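Local coordinates for protein beta sliding clamp (Caulobacter crescentus, PDB 5WCE) that probably encircles DNA as a ring-shaped head-to-tail homodimer and tethers DNA polymerases and other replication proteins to it, conferring processivity, at residues Leu143-Glu157 against Arg210-Ser222. Sequence-based numbering, arbitrary orientation. Where two conformers were deposited one is given.
Sequences LIRLIDKTRFAISTE and RKTIAEARRLMES
Arg217 grips Asp148 side-on: NE donates to OD1 at 2.8 Å and NH2 to OD2 at 2.9 Å. OD2 is met at its syn lone pair, OD1 on the syn side but out of the carboxylate plane, and the guanidinium and carboxylate planes lie 32° apart. A bend at chi2 (59°) turns the arginine chain across the aspartate, and CG2 of Ile144 lies over one face of the guanidinium, offset toward its rim. An alanine in place of Arg217 would probably leave Asp148 without its charged mate and strip the cover from Ile144 CG2.

Beneath this polar rim the contact is apolar. Ile147 and Met220 meet tip to tip, CD1 against CE at a tight 3.4 Å, while Leu143 crosses the methionine at about a right angle. Ile147 and Ile213 slide past each other in opposite directions, Ile147 CG2 3.6 Å from Ile213 CG2. Arg151 instead reaches over helix 210-220, setting NH2 3.4 Å from Ala214 CB; waters link its NE to Arg210 O and, weakly, its NH1 to Ala214 O.

Past the turn, Arg210 packs its aliphatic stem on Ile154 CG2 and bends at chi3, so that NH1 donates to both Ser155 O and Glu157 O at 2.8 Å, each bond bent and tilted from the guanidinium plane. Ser155 OG accepts from Glu157 N, an ST turn that shapes this loop.

The axes of 143-148 and 210-220, both in the central domain, run roughly antiparallel (142°). Their interface thus combines an apolar interior with arginine-anchored margins, Arg217 binding a carboxylate and Arg210 fastening the loop through backbone carbonyls.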
ATOM      1  N   LEU A 143       9.490  14.854  22.472  1.00 22.91           N
ATOM      2  CA  LEU A 143       8.873  15.535  21.347  1.00 22.62           C
ATOM      3  C   LEU A 143       8.064  14.567  20.500  1.00 20.93           C
ATOM      4  O   LEU A 143       6.947  14.889  20.022  1.00 18.72           O
ATOM      5  CB  LEU A 143       9.943  16.290  20.541  1.00 23.45           C
ATOM      6  CG  LEU A 143       9.493  17.313  19.526  1.00 23.86           C
ATOM      7  CD1 LEU A 143       8.561  18.304  20.204  1.00 23.79           C
ATOM      8  CD2 LEU A 143      10.759  18.018  18.965  1.00 24.61           C
ATOM      9  N   ILE A 144       8.613  13.360  20.339  1.00 20.85           N
ATOM     10  CA  ILE A 144       7.944  12.307  19.589  1.00 21.26           C
ATOM     11  C   ILE A 144       6.586  12.002  20.273  1.00 20.29           C
ATOM     12  O   ILE A 144       5.603  11.895  19.590  1.00 19.58           O
ATOM     13  CB  ILE A 144       8.809  11.029  19.418  1.00 22.48           C
ATOM     14  CG1 ILE A 144       9.854  11.247  18.313  1.00 23.21           C
ATOM     15  CG2 ILE A 144       7.930   9.800  19.057  1.00 22.41           C
ATOM     16  CD1 ILE A 144      10.891  10.112  18.212  1.00 24.60           C
ATOM     17  N   ARG A 145       6.581  11.909  21.585  1.00 20.53           N
ATOM     18  CA  ARG A 145       5.343  11.633  22.340  1.00 21.17           C
ATOM     19  C   ARG A 145       4.336  12.784  22.117  1.00 20.78           C
ATOM     20  O   ARG A 145       3.179  12.528  21.816  1.00 18.79           O
ATOM     21  CB  ARG A 145       5.625  11.410  23.808  1.00 21.89           C
ATOM     22  CG  ARG A 145       4.388  11.280  24.689  1.00 22.11           C
ATOM     23  CD  ARG A 145       4.729  11.094  26.150  1.00 23.27           C
ATOM     24  NE  ARG A 145       3.564  11.390  27.010  1.00 23.34           N
ATOM     25  CZ  ARG A 145       3.188  12.616  27.373  1.00 23.45           C
ATOM     26  NH1 ARG A 145       3.825  13.719  26.924  1.00 22.74           N
ATOM     27  NH2 ARG A 145       2.111  12.783  28.144  1.00 23.17           N
ATOM     28  N   LEU A 146       4.781  14.035  22.219  1.00 20.20           N
ATOM     29  CA  LEU A 146       3.878  15.159  21.976  1.00 20.87           C
ATOM     30  C   LEU A 146       3.166  15.066  20.665  1.00 20.30           C
ATOM     31  O   LEU A 146       1.940  15.325  20.586  1.00 21.49           O
ATOM     32  CB  LEU A 146       4.575  16.527  22.127  1.00 21.04           C
ATOM     33  CG  LEU A 146       5.092  16.977  23.491  1.00 21.97           C
ATOM     34  CD1 LEU A 146       5.634  18.399  23.403  1.00 22.53           C
ATOM     35  CD2 LEU A 146       4.055  16.883  24.615  1.00 21.79           C
ATOM     36  N   ILE A 147       3.916  14.701  19.616  1.00 20.33           N
ATOM     37  CA  ILE A 147       3.368  14.588  18.305  1.00 19.74           C
ATOM     38  C   ILE A 147       2.482  13.335  18.144  1.00 19.36           C
ATOM     39  O   ILE A 147       1.320  13.425  17.687  1.00 16.68           O
ATOM     40  CB  ILE A 147       4.482  14.639  17.206  1.00 20.86           C
ATOM     41  CG1 ILE A 147       5.104  16.029  17.182  1.00 21.95           C
ATOM     42  CG2 ILE A 147       3.926  14.290  15.848  1.00 21.51           C
ATOM     43  CD1 ILE A 147       6.440  16.093  16.427  1.00 22.05           C
ATOM     44  N   ASP A 148       3.022  12.178  18.510  1.00 19.87           N
ATOM     45  CA  ASP A 148       2.278  10.924  18.284  1.00 21.09           C
ATOM     46  C   ASP A 148       0.949  10.838  19.083  1.00 20.60           C
ATOM     47  O   ASP A 148      -0.025  10.264  18.596  1.00 22.47           O
ATOM     48  CB  ASP A 148       3.137   9.703  18.558  1.00 21.33           C
ATOM     49  CG  ASP A 148       4.230   9.463  17.470  1.00 22.18           C
ATOM     50  OD1 ASP A 148       4.273  10.228  16.477  1.00 21.93           O
ATOM     51  OD2 ASP A 148       5.062   8.541  17.685  1.00 21.75           O
ATOM     52  N   LYS A 149       0.917  11.427  20.259  1.00 20.86           N
ATOM     53  CA  LYS A 149      -0.314  11.523  21.064  1.00 21.25           C
ATOM     54  C   LYS A 149      -1.395  12.428  20.499  1.00 20.19           C
ATOM     55  O   LYS A 149      -2.540  12.333  20.924  1.00 18.39           O
ATOM     56  CB  LYS A 149       0.007  11.950  22.487  1.00 22.02           C
ATOM     57  CG  LYS A 149       0.901  11.007  23.278  1.00 23.89           C
ATOM     58  CD  LYS A 149       0.137   9.796  23.793  1.00 23.89           C
ATOM     59  CE  LYS A 149       0.991   9.021  24.763  1.00 24.69           C
ATOM     60  NZ  LYS A 149       0.373   7.696  25.024  1.00 25.95           N
ATOM     61  N   THR A 150      -1.066  13.339  19.570  1.00 19.26           N
ATOM     62  CA  THR A 150      -2.019  14.369  19.127  1.00 19.60           C
ATOM     63  C   THR A 150      -2.251  14.500  17.623  1.00 19.40           C
ATOM     64  O   THR A 150      -3.271  15.011  17.217  1.00 20.11           O
ATOM     65  CB  THR A 150      -1.572  15.755  19.613  1.00 19.82           C
ATOM     66  OG1 THR A 150      -0.265  16.046  19.076  1.00 18.39           O
ATOM     67  CG2 THR A 150      -1.533  15.785  21.131  1.00 19.95           C
ATOM     68  N   ARG A 151      -1.325  14.058  16.777  1.00 21.10           N
ATOM     69  CA  ARG A 151      -1.355  14.556  15.386  1.00 21.73           C
ATOM     70  C   ARG A 151      -2.522  13.978  14.573  1.00 21.35           C
ATOM     71  O   ARG A 151      -2.999  14.604  13.649  1.00 19.83           O
ATOM     72  CB  ARG A 151      -0.026  14.297  14.688  1.00 24.80           C
ATOM     73  CG  ARG A 151       0.182  12.912  14.237  1.00 27.21           C
ATOM     74  CD  ARG A 151       1.532  12.636  13.619  1.00 30.83           C
ATOM     75  NE  ARG A 151       1.572  12.923  12.221  1.00 34.08           N
ATOM     76  CZ  ARG A 151       2.359  12.295  11.329  1.00 34.57           C
ATOM     77  NH1 ARG A 151       3.205  11.316  11.684  1.00 34.12           N
ATOM     78  NH2 ARG A 151       2.275  12.657  10.071  1.00 35.05           N
ATOM     79  N   PHE A 152      -3.032  12.826  15.004  1.00 21.16           N
ATOM     80  CA  PHE A 152      -4.202  12.207  14.380  1.00 21.21           C
ATOM     81  C   PHE A 152      -5.403  13.133  14.402  1.00 21.25           C
ATOM     82  O   PHE A 152      -6.256  13.043  13.537  1.00 21.76           O
ATOM     83  CB  PHE A 152      -4.533  10.860  15.062  1.00 22.52           C
ATOM     84  CG  PHE A 152      -5.206  11.017  16.415  1.00 22.00           C
ATOM     85  CD1 PHE A 152      -4.456  11.147  17.580  1.00 22.62           C
ATOM     86  CD2 PHE A 152      -6.594  11.116  16.510  1.00 22.58           C
ATOM     87  CE1 PHE A 152      -5.065  11.347  18.824  1.00 21.97           C
ATOM     88  CE2 PHE A 152      -7.208  11.306  17.748  1.00 22.58           C
ATOM     89  CZ  PHE A 152      -6.455  11.392  18.892  1.00 22.78           C
ATOM     90  N   ALA A 153      -5.480  14.065  15.365  1.00 21.27           N
ATOM     91  CA  ALA A 153      -6.614  14.947  15.459  1.00 21.44           C
ATOM     92  C   ALA A 153      -6.500  16.246  14.655  1.00 22.88           C
ATOM     93  O   ALA A 153      -7.437  17.059  14.664  1.00 23.24           O
ATOM     94  CB  ALA A 153      -6.866  15.291  16.903  1.00 21.02           C
ATOM     95  N   ILE A 154      -5.373  16.453  13.970  1.00 23.05           N
ATOM     96  CA  ILE A 154      -5.210  17.666  13.161  1.00 24.55           C
ATOM     97  C   ILE A 154      -6.042  17.468  11.915  1.00 25.30           C
ATOM     98  O   ILE A 154      -6.029  16.384  11.347  1.00 23.29           O
ATOM     99  CB  ILE A 154      -3.731  17.893  12.718  1.00 23.67           C
ATOM    100  CG1 ILE A 154      -2.819  18.112  13.950  1.00 23.91           C
ATOM    101  CG2 ILE A 154      -3.625  19.042  11.713  1.00 24.21           C
ATOM    102  CD1 ILE A 154      -1.340  18.073  13.603  1.00 23.07           C
ATOM    103  N   SER A 155      -6.703  18.525  11.465  1.00 29.49           N
ATOM    104  CA  SER A 155      -7.500  18.405  10.241  1.00 33.18           C
ATOM    105  C   SER A 155      -6.595  18.131   9.041  1.00 36.97           C
ATOM    106  O   SER A 155      -5.474  18.668   8.966  1.00 35.45           O
ATOM    107  CB  SER A 155      -8.340  19.635   9.963  1.00 35.30           C
ATOM    108  OG  SER A 155      -8.802  19.560   8.624  1.00 34.27           O
ATOM    109  N   THR A 156      -7.084  17.288   8.133  1.00 37.71           N
ATOM    110  CA  THR A 156      -6.355  16.961   6.909  1.00 42.09           C
ATOM    111  C   THR A 156      -6.740  17.879   5.712  1.00 44.24           C
ATOM    112  O   THR A 156      -6.284  17.661   4.612  1.00 42.96           O
ATOM    113  CB  THR A 156      -6.619  15.505   6.510  1.00 42.47           C
ATOM    114  OG1 THR A 156      -8.017  15.341   6.388  1.00 45.87           O
ATOM    115  CG2 THR A 156      -6.125  14.529   7.557  1.00 42.23           C
ATOM    116  N   GLU A 157      -7.569  18.891   5.939  1.00 49.17           N
ATOM    117  CA  GLU A 157      -7.986  19.849   4.904  1.00 54.62           C
ATOM    118  C   GLU A 157      -6.805  20.678   4.358  1.00 54.76           C
ATOM    119  O   GLU A 157      -5.833  20.979   5.087  1.00 54.24           O
ATOM    120  CB  GLU A 157      -9.028  20.812   5.496  1.00 56.13           C
ATOM    121  CG  GLU A 157     -10.048  21.422   4.544  1.00 61.93           C
ATOM    122  CD  GLU A 157     -11.143  20.448   4.093  1.00 64.56           C
ATOM    123  OE1 GLU A 157     -11.470  20.390   2.871  1.00 66.23           O
ATOM    124  OE2 GLU A 157     -11.687  19.744   4.968  1.00 65.85           O
ATOM    125  N   ARG A 210       0.359  21.105   9.536  1.00 21.96           N
ATOM    126  CA  ARG A 210       0.261  19.660   9.494  1.00 23.42           C
ATOM    127  C   ARG A 210       1.430  19.021   8.791  1.00 22.29           C
ATOM    128  O   ARG A 210       2.041  18.094   9.325  1.00 22.92           O
ATOM    129  CB  ARG A 210      -1.084  19.227   8.866  1.00 26.20           C
ATOM    130  CG  ARG A 210      -1.290  17.724   8.786  1.00 29.34           C
ATOM    131  CD  ARG A 210      -2.548  17.355   8.001  1.00 33.19           C
ATOM    132  NE  ARG A 210      -2.506  17.862   6.618  1.00 36.09           N
ATOM    133  CZ  ARG A 210      -3.156  18.925   6.114  1.00 38.17           C
ATOM    134  NH1 ARG A 210      -4.016  19.677   6.816  1.00 37.64           N
ATOM    135  NH2 ARG A 210      -2.947  19.239   4.813  1.00 40.88           N
ATOM    136  N   LYS A 211       1.749  19.494   7.593  1.00 22.37           N
ATOM    137  CA  LYS A 211       2.844  18.894   6.841  1.00 22.19           C
ATOM    138  C   LYS A 211       4.180  19.077   7.558  1.00 21.01           C
ATOM    139  O   LYS A 211       5.049  18.207   7.527  1.00 20.81           O
ATOM    140  CB  LYS A 211       2.878  19.421   5.396  1.00 23.45           C
ATOM    141  CG  LYS A 211       4.048  18.830   4.593  1.00 24.10           C
ATOM    142  CD  LYS A 211       4.088  19.296   3.141  1.00 24.20           C
ATOM    143  CE  LYS A 211       5.363  18.836   2.448  1.00 24.28           C
ATOM    144  NZ  LYS A 211       5.413  19.421   1.066  1.00 24.38           N
ATOM    145  N   THR A 212       4.371  20.232   8.189  1.00 21.51           N
ATOM    146  CA  THR A 212       5.600  20.485   8.947  1.00 21.31           C
ATOM    147  C   THR A 212       5.812  19.514  10.095  1.00 20.16           C
ATOM    148  O   THR A 212       6.906  19.026  10.318  1.00 18.69           O
ATOM    149  CB  THR A 212       5.590  21.945   9.500  1.00 22.42           C
ATOM    150  OG1 THR A 212       5.451  22.876   8.377  1.00 22.22           O
ATOM    151  CG2 THR A 212       6.868  22.216  10.324  1.00 22.15           C
ATOM    152  N   ILE A 213       4.729  19.244  10.826  1.00 20.15           N
ATOM    153  CA  ILE A 213       4.748  18.223  11.891  1.00 20.10           C
ATOM    154  C   ILE A 213       5.140  16.863  11.306  1.00 19.94           C
ATOM    155  O   ILE A 213       5.943  16.171  11.887  1.00 20.87           O
ATOM    156  CB  ILE A 213       3.393  18.191  12.638  1.00 20.05           C
ATOM    157  CG1 ILE A 213       3.242  19.458  13.475  1.00 20.54           C
ATOM    158  CG2 ILE A 213       3.234  16.902  13.449  1.00 19.82           C
ATOM    159  CD1 ILE A 213       4.264  19.626  14.586  1.00 21.12           C
ATOM    160  N   ALA A 214       4.595  16.515  10.155  1.00 20.74           N
ATOM    161  CA  ALA A 214       4.829  15.229   9.553  1.00 21.69           C
ATOM    162  C   ALA A 214       6.307  15.082   9.182  1.00 22.18           C
ATOM    163  O   ALA A 214       6.944  14.078   9.505  1.00 22.18           O
ATOM    164  CB  ALA A 214       3.950  15.036   8.337  1.00 22.05           C
ATOM    165  N   GLU A 215       6.854  16.127   8.562  1.00 24.82           N
ATOM    166  CA  GLU A 215       8.232  16.115   8.123  1.00 25.34           C
ATOM    167  C   GLU A 215       9.169  16.167   9.310  1.00 23.55           C
ATOM    168  O   GLU A 215      10.170  15.438   9.329  1.00 22.41           O
ATOM    169  CB  GLU A 215       8.499  17.260   7.128  1.00 28.64           C
ATOM    170  CG  GLU A 215       7.758  17.094   5.806  1.00 33.09           C
ATOM    171  CD  GLU A 215       8.096  15.769   5.149  1.00 38.41           C
ATOM    172  OE1 GLU A 215       9.296  15.526   5.033  1.00 40.10           O
ATOM    173  OE2 GLU A 215       7.183  14.951   4.846  1.00 45.00           O
ATOM    174  N   ALA A 216       8.858  16.999  10.320  1.00 22.03           N
ATOM    175  CA  ALA A 216       9.641  16.979  11.563  1.00 21.78           C
ATOM    176  C   ALA A 216       9.654  15.623  12.260  1.00 21.92           C
ATOM    177  O   ALA A 216      10.704  15.144  12.734  1.00 20.98           O
ATOM    178  CB  ALA A 216       9.174  18.087  12.558  1.00 21.95           C
ATOM    179  N   ARG A 217       8.482  15.005  12.319  1.00 22.13           N
ATOM    180  CA  ARG A 217       8.352  13.718  12.954  1.00 22.54           C
ATOM    181  C   ARG A 217       9.185  12.663  12.200  1.00 23.51           C
ATOM    182  O   ARG A 217       9.824  11.839  12.833  1.00 24.79           O
ATOM    183  CB  ARG A 217       6.856  13.309  12.985  1.00 22.41           C
ATOM    184  CG  ARG A 217       6.587  11.933  13.619  1.00 22.53           C
ATOM    185  CD  ARG A 217       7.085  11.851  15.053  1.00 22.98           C
ATOM    186  NE  ARG A 217       6.854  10.517  15.547  1.00 24.19           N
ATOM    187  CZ  ARG A 217       7.675   9.480  15.426  1.00 25.81           C
ATOM    188  NH1 ARG A 217       8.822   9.608  14.797  1.00 27.81           N
ATOM    189  NH2 ARG A 217       7.350   8.299  15.958  1.00 26.05           N
ATOM    190  N   ARG A 218       9.190  12.713  10.871  1.00 24.79           N
ATOM    191  CA  ARG A 218      10.048  11.810  10.055  1.00 27.25           C
ATOM    192  C   ARG A 218      11.532  11.967  10.391  1.00 27.04           C
ATOM    193  O   ARG A 218      12.227  11.011  10.691  1.00 25.35           O
ATOM    194  CB  ARG A 218       9.776  12.060   8.566  1.00 29.95           C
ATOM    195  CG  ARG A 218      10.348  10.999   7.657  1.00 34.03           C
ATOM    196  CD  ARG A 218      10.265  11.317   6.158  1.00 37.49           C
ATOM    197  NE  ARG A 218       9.005  11.963   5.768  1.00 43.72           N
ATOM    198  CZ  ARG A 218       7.823  11.370   5.512  1.00 47.06           C
ATOM    199  NH1 ARG A 218       7.638  10.039   5.570  1.00 50.53           N
ATOM    200  NH2 ARG A 218       6.797  12.138   5.175  1.00 46.78           N
ATOM    201  N   LEU A 219      11.992  13.219  10.415  1.00 26.58           N
ATOM    202  CA  LEU A 219      13.376  13.503  10.787  1.00 27.82           C
ATOM    203  C   LEU A 219      13.737  13.110  12.206  1.00 28.26           C
ATOM    204  O   LEU A 219      14.899  12.717  12.503  1.00 27.94           O
ATOM    205  CB  LEU A 219      13.693  14.990  10.537  1.00 26.54           C
ATOM    206  CG  LEU A 219      13.703  15.377   9.046  1.00 26.88           C
ATOM    207  CD1 LEU A 219      13.704  16.888   8.803  1.00 26.08           C
ATOM    208  CD2 LEU A 219      14.891  14.781   8.282  1.00 27.20           C
ATOM    209  N   MET A 220      12.769  13.228  13.123  1.00 29.85           N
ATOM    210  CA  MET A 220      12.958  12.718  14.474  1.00 30.48           C
ATOM    211  C   MET A 220      13.287  11.244  14.541  1.00 35.03           C
ATOM    212  O   MET A 220      13.928  10.855  15.494  1.00 35.64           O
ATOM    213  CB  MET A 220      11.719  12.960  15.327  1.00 28.96           C
ATOM    214  CG  MET A 220      11.680  14.364  15.820  1.00 28.43           C
ATOM    215  SD  MET A 220      10.136  14.725  16.652  1.00 26.54           S
ATOM    216  CE  MET A 220       9.846  16.355  15.970  1.00 26.22           C
ATOM    217  N   GLU A 221      12.865  10.437  13.556  1.00 38.01           N
ATOM    218  CA  GLU A 221      13.178   9.004  13.594  0.50 40.68           C
ATOM    219  C   GLU A 221      14.698   8.749  13.536  1.00 43.75           C
ATOM    220  O   GLU A 221      15.152   7.769  14.104  1.00 47.67           O
ATOM    221  CB  GLU A 221      12.404   8.173  12.571  0.50 38.96           C
ATOM    222  CG  GLU A 221      12.031   6.790  13.125  0.50 39.60           C
ATOM    223  CD  GLU A 221      10.848   6.814  14.096  0.50 39.27           C
ATOM    224  OE1 GLU A 221       9.718   6.544  13.660  0.50 38.56           O
ATOM    225  OE2 GLU A 221      11.018   7.117  15.291  0.50 38.73           O
ATOM    226  N   SER A 222      15.472   9.645  12.907  1.00 45.83           N
ATOM    227  CA  SER A 222      16.942   9.517  12.779  1.00 45.70           C
ATOM    228  C   SER A 222      17.729  10.474  13.693  1.00 48.24           C
ATOM    229  O   SER A 222      18.962  10.554  13.562  1.00 50.88           O
ATOM    230  CB  SER A 222      17.353   9.832  11.337  1.00 47.95           C
ATOM    231  OG  SER A 222      16.644   9.104  10.336  1.00 52.77           O
TER
HETATM  232  O   HOH W   1       5.918  11.668   9.818  1.00 25.49           O
HETATM  233  O   HOH W   2       1.096  15.716  10.579  1.00 26.12           O